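Local coordinates for hypothetical protein TT0907 (Thermus thermophilus, PDB 1WDI) that probably transfers and isomerises the ribose of S-adenosylmethionine onto the 7-aminomethyl group of a 7-deazaguanine base in tRNA, giving epoxyqueuosine, at residues A[3-8]-A[303-308]; A[10-15]-A[327-332]; A[30-35]-A[314-319]; A[36-41]-A[318-323]; A[185-190]-A[336-341]. One frame throughout, in Å; residues are numbered along the deposited sequence.

Overall arrangement
Interactions 1 to 4 fasten residues 3-41 to the C-terminal part; interaction 5 brings 185-190 there. Interactions 1 and 2, centres about 15 Å apart, hold the stretch before strand 28-32 against the entry to helix 307-316 and the end of helix 318-330; they touch through Leu303, Pro304 and Leu11. Interactions 3 and 4 lie closest, about 5 Å between centres, share Arg318 and Glu319, and fix one hairpin to the junction of those two helices. Interaction 5, about 19 Å from interaction 3 by centres, joins it through the Met30-Ala341 backbone pairing. It is the most central, and there the backbone N of Ala185 binds a citrate, probably from the crystallisation liquor.

Interaction 1 of 5, residues A[3-8]-A[303-308]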
# COMPACT_ATOMS: atom_id res chain seq x y z
N GLY A 3 4.33 -4.80 -26.58
CA GLY A 3 3.59 -5.36 -25.46
C GLY A 3 4.22 -5.06 -24.11
O GLY A 3 4.31 -3.90 -23.70
N LEU A 4 4.66 -6.11 -23.42
CA LEU A 4 5.29 -5.95 -22.12
C LEU A 4 6.72 -5.46 -22.29
O LEU A 4 7.35 -5.00 -21.34
CB LEU A 4 5.28 -7.29 -21.38
CG LEU A 4 5.67 -7.29 -19.90
CD1 LEU A 4 4.71 -6.41 -19.11
CD2 LEU A 4 5.63 -8.71 -19.36
N GLU A 5 7.23 -5.55 -23.51
CA GLU A 5 8.58 -5.12 -23.82
C GLU A 5 8.68 -3.60 -23.85
O GLU A 5 9.77 -3.03 -23.81
CB GLU A 5 9.02 -5.70 -25.17
CG GLU A 5 9.04 -7.22 -25.21
CD GLU A 5 9.47 -7.77 -26.56
OE1 GLU A 5 10.59 -7.44 -27.00
OE2 GLU A 5 8.69 -8.54 -27.16
N ALA A 6 7.52 -2.94 -23.92
CA ALA A 6 7.46 -1.49 -23.95
C ALA A 6 7.79 -0.90 -22.59
O ALA A 6 8.14 0.27 -22.47
CB ALA A 6 6.08 -1.03 -24.40
N TYR A 7 7.68 -1.73 -21.55
CA TYR A 7 7.97 -1.30 -20.18
C TYR A 7 9.11 -2.11 -19.61
O TYR A 7 9.12 -2.46 -18.43
CB TYR A 7 6.73 -1.45 -19.29
CG TYR A 7 5.52 -0.70 -19.78
CD1 TYR A 7 4.69 -1.23 -20.77
CD2 TYR A 7 5.22 0.57 -19.29
CE1 TYR A 7 3.59 -0.52 -21.25
CE2 TYR A 7 4.12 1.29 -19.76
CZ TYR A 7 3.31 0.74 -20.74
OH TYR A 7 2.23 1.44 -21.22
N ASP A 8 10.10 -2.40 -20.45
CA ASP A 8 11.25 -3.18 -20.03
C ASP A 8 12.50 -2.31 -19.99
O ASP A 8 12.63 -1.35 -20.75
CB ASP A 8 11.47 -4.35 -20.98
CG ASP A 8 12.32 -5.46 -20.37
OD1 ASP A 8 12.68 -6.41 -21.10
OD2 ASP A 8 12.63 -5.39 -19.16
N LEU A 303 9.98 -2.63 -10.50
CA LEU A 303 10.61 -3.63 -11.36
C LEU A 303 10.19 -3.53 -12.82
O LEU A 303 9.11 -3.04 -13.14
CB LEU A 303 10.28 -5.04 -10.86
CG LEU A 303 10.69 -5.42 -9.44
CD1 LEU A 303 10.24 -6.85 -9.17
CD2 LEU A 303 12.20 -5.29 -9.27
N PRO A 304 11.05 -4.02 -13.73
CA PRO A 304 10.78 -4.00 -15.17
C PRO A 304 9.50 -4.78 -15.46
O PRO A 304 9.23 -5.77 -14.80
CB PRO A 304 12.01 -4.69 -15.76
CG PRO A 304 13.09 -4.42 -14.77
CD PRO A 304 12.38 -4.60 -13.45
N ARG A 305 8.72 -4.31 -16.43
CA ARG A 305 7.49 -4.99 -16.82
C ARG A 305 6.42 -5.13 -15.74
O ARG A 305 5.44 -5.85 -15.92
CB ARG A 305 7.83 -6.38 -17.38
CG ARG A 305 8.71 -6.34 -18.62
CD ARG A 305 8.91 -7.74 -19.18
NE ARG A 305 9.46 -7.70 -20.53
CZ ARG A 305 9.45 -8.73 -21.38
NH1 ARG A 305 8.91 -9.89 -21.00
NH2 ARG A 305 9.96 -8.61 -22.59
N SER A 306 6.61 -4.44 -14.62
CA SER A 306 5.64 -4.51 -13.52
C SER A 306 4.42 -3.62 -13.79
O SER A 306 4.51 -2.63 -14.51
CB SER A 306 6.30 -4.06 -12.22
OG SER A 306 6.71 -2.70 -12.33
N THR A 307 3.28 -3.98 -13.21
CA THR A 307 2.08 -3.18 -13.39
C THR A 307 2.26 -1.84 -12.67
O THR A 307 1.65 -0.83 -13.04
CB THR A 307 0.82 -3.90 -12.85
OG1 THR A 307 1.01 -4.23 -11.47
CG2 THR A 307 0.54 -5.17 -13.64
N LEU A 308 3.10 -1.83 -11.64
CA LEU A 308 3.37 -0.60 -10.89
C LEU A 308 4.13 0.38 -11.77
O LEU A 308 3.87 1.59 -11.74
CB LEU A 308 4.17 -0.93 -9.62
CG LEU A 308 3.37 -1.69 -8.56
CD1 LEU A 308 4.31 -2.29 -7.52
CD2 LEU A 308 2.37 -0.76 -7.90
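The guanidinium of Arg305 has CB of Leu4 over one face, 4.1 Å above the plane and offset toward the rim, and CB of Asp8 at its edge, in plane, while Asp8 OD1 and Glu5 CG approach obliquely. Arg305 belongs to a type II beta turn, Leu303 to Ser306, that leads into helix 307-316. Pro304 suits the second position with its fixed phi, and Arg305 takes the third with a positive phi of 61°. From there its extended chain runs across the short 3-10 segment at 5-6, crossing the side chain of Leu4 at about a right angle, although Leu4 is poorly ordered. Asp8 OD1 forms a long salt bridge with Arg305 NE, 3.5 Å, with carboxylate and guanidinium planes turned 60° apart. On its other branch, Asp8 OD2 meets Pro304 CB at 3.5 Å. The backbones are joined directly, since Arg305 N donates to Tyr7 O over 2.8 Å. The buried ring of Tyr7 turns away from the turn and packs on Leu309, Met310 and Ala313, which places the N-terminal segment over helix 307-316. Ser306 is the N-cap of that helix: its OG caps Leu309 N and donates to Leu303 O at 2.6 Å.

Interaction 2 of 5, residues A[10-15]-A[327-332]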
# COMPACT_ATOMS: atom_id res chain seq x y z
N HIS A 10 16.90 -2.66 -18.30
CA HIS A 10 17.86 -3.51 -17.62
C HIS A 10 18.07 -3.08 -16.17
O HIS A 10 18.47 -1.95 -15.90
CB HIS A 10 19.21 -3.49 -18.35
CG HIS A 10 20.27 -4.30 -17.68
ND1 HIS A 10 20.17 -5.66 -17.51
CD2 HIS A 10 21.44 -3.94 -17.10
CE1 HIS A 10 21.22 -6.10 -16.85
NE2 HIS A 10 22.01 -5.08 -16.59
N LEU A 11 17.78 -3.99 -15.25
CA LEU A 11 17.94 -3.73 -13.83
C LEU A 11 18.96 -4.68 -13.22
O LEU A 11 18.65 -5.84 -12.94
CB LEU A 11 16.61 -3.88 -13.09
CG LEU A 11 16.71 -3.74 -11.56
CD1 LEU A 11 17.30 -2.38 -11.21
CD2 LEU A 11 15.34 -3.91 -10.92
N PRO A 12 20.20 -4.20 -13.01
CA PRO A 12 21.22 -5.08 -12.42
C PRO A 12 20.65 -5.63 -11.12
O PRO A 12 20.22 -4.88 -10.25
CB PRO A 12 22.39 -4.13 -12.19
CG PRO A 12 22.25 -3.14 -13.30
CD PRO A 12 20.75 -2.87 -13.31
N PRO A 13 20.63 -6.96 -10.97
CA PRO A 13 20.10 -7.59 -9.76
C PRO A 13 20.70 -7.01 -8.48
O PRO A 13 20.06 -7.01 -7.43
CB PRO A 13 20.44 -9.06 -9.95
CG PRO A 13 20.40 -9.22 -11.44
CD PRO A 13 21.12 -7.99 -11.91
N GLU A 14 21.94 -6.52 -8.58
CA GLU A 14 22.65 -5.96 -7.43
C GLU A 14 22.02 -4.67 -6.91
O GLU A 14 22.16 -4.34 -5.73
CB GLU A 14 24.12 -5.68 -7.79
CG GLU A 14 24.85 -6.84 -8.43
CD GLU A 14 24.65 -6.90 -9.93
OE1 GLU A 14 25.01 -7.93 -10.54
OE2 GLU A 14 24.15 -5.91 -10.51
N GLN A 15 21.34 -3.94 -7.79
CA GLN A 15 20.73 -2.68 -7.38
C GLN A 15 19.35 -2.82 -6.75
O GLN A 15 18.67 -1.82 -6.50
CB GLN A 15 20.70 -1.71 -8.56
CG GLN A 15 22.10 -1.22 -8.92
CD GLN A 15 22.12 -0.26 -10.08
OE1 GLN A 15 21.58 0.85 -10.01
NE2 GLN A 15 22.76 -0.67 -11.17
N LEU A 327 18.24 6.28 -16.28
CA LEU A 327 19.12 7.22 -15.59
C LEU A 327 19.33 6.75 -14.15
O LEU A 327 20.45 6.76 -13.64
CB LEU A 327 18.52 8.63 -15.57
CG LEU A 327 19.36 9.70 -14.85
CD1 LEU A 327 20.67 9.90 -15.61
CD2 LEU A 327 18.60 11.02 -14.76
N ALA A 328 18.25 6.33 -13.50
CA ALA A 328 18.31 5.84 -12.12
C ALA A 328 19.28 4.67 -12.04
O ALA A 328 20.11 4.60 -11.12
CB ALA A 328 16.93 5.41 -11.65
N VAL A 329 19.18 3.76 -12.99
CA VAL A 329 20.07 2.61 -13.02
C VAL A 329 21.52 3.09 -13.17
O VAL A 329 22.39 2.75 -12.37
CB VAL A 329 19.75 1.66 -14.20
CG1 VAL A 329 20.83 0.59 -14.32
CG2 VAL A 329 18.39 1.01 -13.98
N ALA A 330 21.77 3.91 -14.18
CA ALA A 330 23.10 4.44 -14.45
C ALA A 330 23.68 5.25 -13.28
O ALA A 330 24.89 5.26 -13.07
CB ALA A 330 23.08 5.30 -15.70
N GLU A 331 22.81 5.92 -12.52
CA GLU A 331 23.26 6.73 -11.39
C GLU A 331 23.39 5.97 -10.06
O GLU A 331 23.60 6.58 -9.01
CB GLU A 331 22.33 7.94 -11.20
CG GLU A 331 22.54 9.06 -12.22
CD GLU A 331 23.95 9.63 -12.18
OE1 GLU A 331 24.48 9.85 -11.07
OE2 GLU A 331 24.53 9.88 -13.26
N GLY A 332 23.26 4.65 -10.12
CA GLY A 332 23.41 3.85 -8.91
C GLY A 332 22.26 3.82 -7.91
O GLY A 332 22.47 3.41 -6.77
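Val329 pushes both of its methyls against the chain around Pro12, close to where helix 318-330 ends in a Schellman motif. Its CG1 meets Pro12 CD at 3.6 Å, the proline ring and the valine crossing obliquely. The second methyl, CG2, lies 3.5 Å from His10 O, so the branched side chain rests on a ring carbon and a backbone carbonyl of one segment. A chi1 of 171° sets CG1 opposite the backbone N of Val329 and turns both methyls to the 10-15 segment, CG1 nearest Pro12 and CG2 nearest His10 O. Beta-branching suits the site, for a single short side chain covers two neighbouring surfaces without reaching far.

Gln15 comes in from the other end of the segment, its chain extended beyond CG and lying at about a right angle to Val329. Its amide ends beside Val329 O and the CA of Gly332, but which of its two end atoms faces that carbonyl is doubtful.

In the next shell, Gln15 N is bonded to Pro12 O at 2.9 Å, closing the 3-10 turn of 13-15, and the backbone of Gln15 pairs with Phe335 in the loop after the helix. Phe335 also packs against Leu11 and Val329. Arg28 NH1 binds Glu331 O, tying the helix end to strand 28-32. Gly332 has a positive phi of 76°, a conformation glycine adopts easily, as the C-prime residue of the Schellman motif. Tyr333 N turns back to Ala328 O, and Gly332 N bonds Val329 O at 3.1 Å.

Interaction 3 of 5, residues A[30-35]-A[314-319]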
# COMPACT_ATOMS: atom_id res chain seq x y z
N MET A 30 14.87 10.82 -6.54
CA MET A 30 15.01 11.38 -7.87
C MET A 30 13.76 12.19 -8.14
O MET A 30 12.65 11.66 -8.10
CB MET A 30 15.15 10.28 -8.94
CG MET A 30 15.25 10.85 -10.36
SD MET A 30 15.17 9.64 -11.72
CE MET A 30 16.82 9.03 -11.68
N VAL A 31 13.93 13.48 -8.39
CA VAL A 31 12.80 14.34 -8.69
C VAL A 31 12.74 14.51 -10.21
O VAL A 31 13.73 14.92 -10.82
CB VAL A 31 12.95 15.74 -8.04
CG1 VAL A 31 11.72 16.60 -8.37
CG2 VAL A 31 13.11 15.60 -6.52
N VAL A 32 11.61 14.16 -10.81
CA VAL A 32 11.47 14.31 -12.26
C VAL A 32 10.15 15.02 -12.57
O VAL A 32 9.16 14.85 -11.86
CB VAL A 32 11.52 12.92 -12.97
CG1 VAL A 32 10.41 12.03 -12.46
CG2 VAL A 32 11.40 13.10 -14.48
N TYR A 33 10.15 15.83 -13.63
CA TYR A 33 8.95 16.59 -13.99
C TYR A 33 8.14 16.03 -15.16
O TYR A 33 8.72 15.60 -16.17
CB TYR A 33 9.34 18.04 -14.26
CG TYR A 33 10.02 18.70 -13.09
CD1 TYR A 33 11.36 18.46 -12.81
CD2 TYR A 33 9.31 19.54 -12.22
CE1 TYR A 33 11.99 19.03 -11.70
CE2 TYR A 33 9.93 20.11 -11.11
CZ TYR A 33 11.27 19.85 -10.85
OH TYR A 33 11.88 20.39 -9.74
N ARG A 34 6.81 16.04 -15.02
CA ARG A 34 5.89 15.54 -16.05
C ARG A 34 5.89 16.43 -17.27
O ARG A 34 5.80 15.95 -18.40
CB ARG A 34 4.44 15.51 -15.55
CG ARG A 34 4.15 14.84 -14.23
CD ARG A 34 2.69 15.09 -13.84
NE ARG A 34 1.75 14.26 -14.60
CZ ARG A 34 0.42 14.36 -14.52
NH1 ARG A 34 -0.12 15.27 -13.72
NH2 ARG A 34 -0.36 13.55 -15.22
N GLU A 35 5.94 17.73 -17.03
CA GLU A 35 5.91 18.74 -18.09
C GLU A 35 7.26 19.42 -18.29
O GLU A 35 8.16 19.32 -17.46
CB GLU A 35 4.86 19.80 -17.74
CG GLU A 35 3.46 19.25 -17.55
CD GLU A 35 2.57 20.20 -16.77
OE1 GLU A 35 2.85 20.43 -15.57
OE2 GLU A 35 1.60 20.73 -17.36
N ALA A 314 1.81 5.86 -16.82
CA ALA A 314 0.57 6.57 -17.14
C ALA A 314 0.59 7.98 -16.58
O ALA A 314 0.02 8.91 -17.15
CB ALA A 314 -0.64 5.80 -16.58
N PHE A 315 1.27 8.15 -15.45
CA PHE A 315 1.35 9.45 -14.80
C PHE A 315 2.43 10.35 -15.41
O PHE A 315 2.20 11.51 -15.70
CB PHE A 315 1.63 9.27 -13.31
CG PHE A 315 1.46 10.52 -12.50
CD1 PHE A 315 0.19 11.06 -12.29
CD2 PHE A 315 2.57 11.17 -11.97
CE1 PHE A 315 0.02 12.23 -11.56
CE2 PHE A 315 2.41 12.35 -11.24
CZ PHE A 315 1.13 12.88 -11.04
N LEU A 316 3.62 9.78 -15.60
CA LEU A 316 4.75 10.54 -16.14
C LEU A 316 4.96 10.46 -17.65
O LEU A 316 5.63 11.33 -18.23
CB LEU A 316 6.03 10.08 -15.43
CG LEU A 316 7.39 10.60 -15.90
CD1 LEU A 316 7.43 12.11 -15.83
CD2 LEU A 316 8.50 9.98 -15.04
N GLY A 317 4.39 9.44 -18.29
CA GLY A 317 4.58 9.25 -19.72
C GLY A 317 5.51 8.05 -19.87
O GLY A 317 6.54 7.97 -19.20
N ARG A 318 5.17 7.11 -20.75
CA ARG A 318 5.98 5.91 -20.91
C ARG A 318 7.44 6.15 -21.29
O ARG A 318 8.34 5.64 -20.62
CB ARG A 318 5.33 4.96 -21.93
CG ARG A 318 6.06 3.62 -22.06
CD ARG A 318 5.31 2.62 -22.95
NE ARG A 318 5.01 3.15 -24.27
CZ ARG A 318 3.89 3.79 -24.59
NH1 ARG A 318 2.94 3.97 -23.68
NH2 ARG A 318 3.71 4.25 -25.83
N GLU A 319 7.68 6.91 -22.35
CA GLU A 319 9.04 7.18 -22.79
C GLU A 319 9.85 7.94 -21.73
O GLU A 319 10.97 7.55 -21.43
CB GLU A 319 9.02 7.96 -24.12
CG GLU A 319 10.39 8.42 -24.64
CD GLU A 319 11.44 7.31 -24.68
OE1 GLU A 319 11.07 6.13 -24.88
OE2 GLU A 319 12.64 7.63 -24.54
O HOH W 1 5.99 13.52 -19.69
O HOH W 2 -0.78 11.92 -17.13
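The backbones of Arg34 and Leu316 approach to 5.1 Å, CA to CA, just beyond strand 28-32 and at the end of helix 307-316. Arg34 bends at chi3 (76°) and lays its guanidinium flat on the ring of Phe315, their planes 10° apart, as a cation-pi stack with CZ 3.9 Å from the ring centroid. The same group turns its NE to Phe315 O, a hydrogen bond of 3.0 Å, so one residue is held by both its ring and its carbonyl at the helix end. A methionine in place of Arg34 would probably forfeit the cation-pi stack and leave Phe315 O without that donor. Nearby, Leu316 CD2 and Val32 CG1 meet tip to tip at 3.8 Å, and CD1 of Leu316 touches CA of Arg34. Water 1 donates to Arg34 O and to Leu316 O, bridging the backbones. Gly317 ends the helix with a positive phi of 107°, where any side chain would collide with the carbonyl O of Leu316, and it is the N-cap of helix 318-330. Ile344 packs on Val32, Arg34, Phe315 and Leu316, so the neighbouring parallel strands 28-32 and 341-344 pack together against the end of helix 307-316.

Interaction 4 of 5, residues A[36-41]-A[318-323]; sequences GPFRVA and RERTLE
Phe38 and Arg320 bury the most surface here, with Glu323 third. Arg320 presents its guanidinium end-on to Gly36 O, gripping this one carbonyl with two nitrogens. NH1 donates over 2.8 Å and NH2 over 3.0 Å, and the oxygen lies near the guanidinium plane. The chain of Arg320 bends at chi3 (-66°), which brings the planar end from the helix surface across to the loop. Arginine suits the place because it reaches far and carries several N-H groups: NH1 has a second acceptor in Tyr33 O, so two loop carbonyls share one side chain.

The side chains of Phe38 and Arg320 run antiparallel alongside each other. The ring and the guanidinium stand 79° apart and do not stack; instead CG of Arg320 comes to the edge of the ring, 4.2 Å from Phe38 CD1. CA of Phe38 lies over one face of the guanidinium, offset toward its rim. Glu323, one helical turn further along, backs the ring with its aliphatic base, CB resting 3.8 Å from Phe38 CE1. Its OE1 reaches Phe38 CD1 at 3.5 Å, approaching obliquely.

Within the loop, Arg39 NH1 donates to Pro37 O, 2.8 Å, in the carbonyl plane and on a lone pair, and also bonds Glu35 O. Gly36 takes a positive phi of 73°, where a CB would run into the ring of Pro37. Together these residues fix the connection between the consecutive antiparallel strands 28-32 and 40-44, a beta-hairpin whose loop is held against the side of helix 318-330.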
# COMPACT_ATOMS: atom_id res chain seq x y z
N GLY A 36 7.38 20.12 -19.42
CA GLY A 36 8.61 20.81 -19.74
C GLY A 36 9.70 19.83 -20.15
O GLY A 36 9.44 18.63 -20.27
N PRO A 37 10.93 20.31 -20.37
CA PRO A 37 12.07 19.48 -20.77
C PRO A 37 12.40 18.39 -19.77
O PRO A 37 12.03 18.47 -18.59
CB PRO A 37 13.21 20.48 -20.88
CG PRO A 37 12.53 21.78 -21.16
CD PRO A 37 11.34 21.72 -20.24
N PHE A 38 13.09 17.36 -20.24
CA PHE A 38 13.51 16.28 -19.37
C PHE A 38 14.48 16.92 -18.38
O PHE A 38 15.44 17.58 -18.77
CB PHE A 38 14.26 15.21 -20.18
CG PHE A 38 14.76 14.05 -19.35
CD1 PHE A 38 13.91 12.99 -19.05
CD2 PHE A 38 16.07 14.02 -18.89
CE1 PHE A 38 14.36 11.91 -18.29
CE2 PHE A 38 16.53 12.95 -18.13
CZ PHE A 38 15.68 11.89 -17.83
N ARG A 39 14.22 16.74 -17.09
CA ARG A 39 15.10 17.30 -16.07
C ARG A 39 14.82 16.63 -14.74
O ARG A 39 13.66 16.36 -14.39
CB ARG A 39 14.91 18.82 -15.95
CG ARG A 39 13.53 19.27 -15.51
CD ARG A 39 13.42 20.79 -15.61
NE ARG A 39 12.14 21.29 -15.11
CZ ARG A 39 10.96 21.04 -15.66
NH1 ARG A 39 10.87 20.30 -16.77
NH2 ARG A 39 9.86 21.52 -15.10
N VAL A 40 15.88 16.32 -14.02
CA VAL A 40 15.75 15.66 -12.73
C VAL A 40 16.67 16.31 -11.72
O VAL A 40 17.62 17.02 -12.07
CB VAL A 40 16.12 14.16 -12.83
CG1 VAL A 40 15.29 13.48 -13.92
CG2 VAL A 40 17.60 14.01 -13.14
N ALA A 41 16.37 16.08 -10.45
CA ALA A 41 17.21 16.58 -9.37
C ALA A 41 17.56 15.32 -8.60
O ALA A 41 16.70 14.49 -8.34
CB ALA A 41 16.42 17.55 -8.48
N ARG A 318 5.17 7.11 -20.75
CA ARG A 318 5.98 5.91 -20.91
C ARG A 318 7.44 6.15 -21.29
O ARG A 318 8.34 5.64 -20.62
CB ARG A 318 5.33 4.96 -21.93
CG ARG A 318 6.06 3.62 -22.06
CD ARG A 318 5.31 2.62 -22.95
NE ARG A 318 5.01 3.15 -24.27
CZ ARG A 318 3.89 3.79 -24.59
NH1 ARG A 318 2.94 3.97 -23.68
NH2 ARG A 318 3.71 4.25 -25.83
N GLU A 319 7.68 6.91 -22.35
CA GLU A 319 9.04 7.18 -22.79
C GLU A 319 9.85 7.94 -21.73
O GLU A 319 10.97 7.55 -21.43
CB GLU A 319 9.02 7.96 -24.12
CG GLU A 319 10.39 8.42 -24.64
CD GLU A 319 11.44 7.31 -24.68
OE1 GLU A 319 11.07 6.13 -24.88
OE2 GLU A 319 12.64 7.63 -24.54
N ARG A 320 9.28 8.99 -21.15
CA ARG A 320 10.00 9.75 -20.12
C ARG A 320 10.25 8.89 -18.89
O ARG A 320 11.28 9.04 -18.21
CB ARG A 320 9.23 11.02 -19.73
CG ARG A 320 9.94 11.83 -18.64
CD ARG A 320 9.54 13.30 -18.62
NE ARG A 320 9.95 14.00 -19.83
CZ ARG A 320 9.74 15.29 -20.06
NH1 ARG A 320 9.13 16.03 -19.15
NH2 ARG A 320 10.14 15.83 -21.21
N THR A 321 9.32 7.98 -18.59
CA THR A 321 9.48 7.10 -17.44
C THR A 321 10.65 6.14 -17.66
O THR A 321 11.49 5.97 -16.78
CB THR A 321 8.20 6.28 -17.17
OG1 THR A 321 7.15 7.17 -16.77
CG2 THR A 321 8.44 5.25 -16.08
N LEU A 322 10.71 5.52 -18.83
CA LEU A 322 11.81 4.60 -19.13
C LEU A 322 13.15 5.34 -19.12
O LEU A 322 14.17 4.81 -18.67
CB LEU A 322 11.59 3.92 -20.49
CG LEU A 322 10.30 3.10 -20.59
CD1 LEU A 322 10.20 2.45 -21.97
CD2 LEU A 322 10.27 2.04 -19.50
N GLU A 323 13.16 6.57 -19.63
CA GLU A 323 14.38 7.37 -19.64
C GLU A 323 14.86 7.62 -18.21
O GLU A 323 16.03 7.42 -17.89
CB GLU A 323 14.11 8.72 -20.34
CG GLU A 323 14.01 8.63 -21.85
CD GLU A 323 13.36 9.86 -22.47
OE1 GLU A 323 13.22 10.88 -21.76
OE2 GLU A 323 13.00 9.80 -23.66

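Interaction 5 of 5, residues A[185-190]-A[336-341]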
# COMPACT_ATOMS: atom_id res chain seq x y z
N ALA A 185 6.39 2.83 -0.18
CA ALA A 185 6.91 4.19 -0.30
C ALA A 185 6.87 4.98 1.01
O ALA A 185 7.77 5.76 1.30
CB ALA A 185 6.15 4.95 -1.38
N GLY A 186 5.82 4.77 1.80
CA GLY A 186 5.69 5.48 3.06
C GLY A 186 6.79 5.17 4.07
O GLY A 186 7.00 5.94 5.00
N LEU A 187 7.48 4.05 3.89
CA LEU A 187 8.54 3.64 4.81
C LEU A 187 9.69 4.65 4.84
O LEU A 187 10.42 4.73 5.84
CB LEU A 187 9.09 2.27 4.41
CG LEU A 187 10.20 1.70 5.31
CD1 LEU A 187 9.59 1.16 6.60
CD2 LEU A 187 10.95 0.59 4.58
N HIS A 188 9.85 5.41 3.76
CA HIS A 188 10.92 6.40 3.65
C HIS A 188 10.81 7.58 4.59
O HIS A 188 11.80 8.27 4.86
CB HIS A 188 11.00 6.92 2.21
CG HIS A 188 11.26 5.85 1.20
ND1 HIS A 188 12.43 5.13 1.17
CD2 HIS A 188 10.51 5.38 0.18
CE1 HIS A 188 12.39 4.27 0.17
NE2 HIS A 188 11.23 4.40 -0.45
N PHE A 189 9.60 7.83 5.10
CA PHE A 189 9.38 8.95 6.00
C PHE A 189 9.74 8.64 7.45
O PHE A 189 9.60 7.51 7.91
CB PHE A 189 7.91 9.41 5.94
CG PHE A 189 7.52 10.04 4.64
CD1 PHE A 189 7.41 9.28 3.47
CD2 PHE A 189 7.25 11.41 4.57
CE1 PHE A 189 7.05 9.87 2.26
CE2 PHE A 189 6.88 12.01 3.37
CZ PHE A 189 6.78 11.23 2.20
N THR A 190 10.21 9.66 8.15
CA THR A 190 10.59 9.54 9.55
C THR A 190 9.76 10.56 10.30
O THR A 190 9.19 11.47 9.70
CB THR A 190 12.06 9.92 9.77
OG1 THR A 190 12.28 11.24 9.25
CG2 THR A 190 13.00 8.93 9.07
N TYR A 336 13.24 -1.27 -5.82
CA TYR A 336 12.28 -2.07 -5.07
C TYR A 336 11.93 -1.52 -3.69
O TYR A 336 12.29 -0.40 -3.33
CB TYR A 336 12.76 -3.52 -4.95
CG TYR A 336 11.64 -4.54 -4.91
CD1 TYR A 336 10.65 -4.55 -5.89
CD2 TYR A 336 11.57 -5.49 -3.89
CE1 TYR A 336 9.61 -5.48 -5.86
CE2 TYR A 336 10.54 -6.43 -3.86
CZ TYR A 336 9.57 -6.42 -4.85
OH TYR A 336 8.55 -7.35 -4.83
N SER A 337 11.21 -2.34 -2.92
CA SER A 337 10.71 -2.03 -1.58
C SER A 337 11.62 -1.34 -0.58
O SER A 337 11.18 -0.45 0.16
CB SER A 337 10.16 -3.30 -0.94
OG SER A 337 9.31 -3.98 -1.85
N LEU A 338 12.88 -1.76 -0.51
CA LEU A 338 13.81 -1.16 0.44
C LEU A 338 14.74 -0.17 -0.25
O LEU A 338 15.68 0.34 0.37
CB LEU A 338 14.63 -2.27 1.11
CG LEU A 338 13.82 -3.34 1.86
CD1 LEU A 338 14.75 -4.44 2.35
CD2 LEU A 338 13.08 -2.71 3.03
N GLY A 339 14.47 0.10 -1.52
CA GLY A 339 15.30 1.01 -2.28
C GLY A 339 15.04 2.49 -2.10
O GLY A 339 14.57 2.94 -1.06
N ASP A 340 15.35 3.25 -3.15
CA ASP A 340 15.17 4.69 -3.13
C ASP A 340 13.79 5.11 -3.61
O ASP A 340 12.94 4.26 -3.86
CB ASP A 340 16.25 5.37 -3.97
CG ASP A 340 17.63 5.14 -3.39
OD1 ASP A 340 17.79 5.34 -2.17
OD2 ASP A 340 18.55 4.77 -4.15
N ALA A 341 13.58 6.41 -3.76
CA ALA A 341 12.28 6.90 -4.18
C ALA A 341 12.34 7.87 -5.34
O ALA A 341 13.39 8.41 -5.68
CB ALA A 341 11.58 7.55 -3.00
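Asp340 OD1, in a residue whose backbone O lies 3.8 Å from His188 NE2, is gripped by the backbone N of Arg28 and, in a salt bridge, by Arg334 NH2; these two hold the bend of 336-341. The bend opens with a type I beta turn from Tyr336 to Gly339, closed by Gly339 N bonding Tyr336 O at 2.9 Å. Gly339 fits because a CB there would be crowded by Tyr336 O.

His188 is the buried centre of the contact. With chi1 at -60°, its CG lies opposite the carbonyl carbon, and the ring extends toward the bend. Ala341 places its CB over one face as a CH-pi contact, 4.3 Å from the ring centroid and 26° off the normal. Alanine is small enough to lie on the imidazole at that distance. The O of Gly339 comes to the ring edge, though its approach to CE1 is too short in the model to be trusted. NE2 of the ring is hydrogen-bonded to Asn300 OD1. A leucine in place of His188 would probably leave Asn300 OD1 without this partner and take away the flat face on which Ala341 CB rests. At the exposed margin, Leu187 CD2 touches Leu338 CD2 at 4.2 Å.

Phe298 of strand 296-300 packs on both His188 and Ala341. The 3-10 turn of 185-188 leads through Thr190, the N-cap, into helix 191-199, while Ala341 opens strand 341-344, which lies antiparallel to 296-300 and parallel to 28-32.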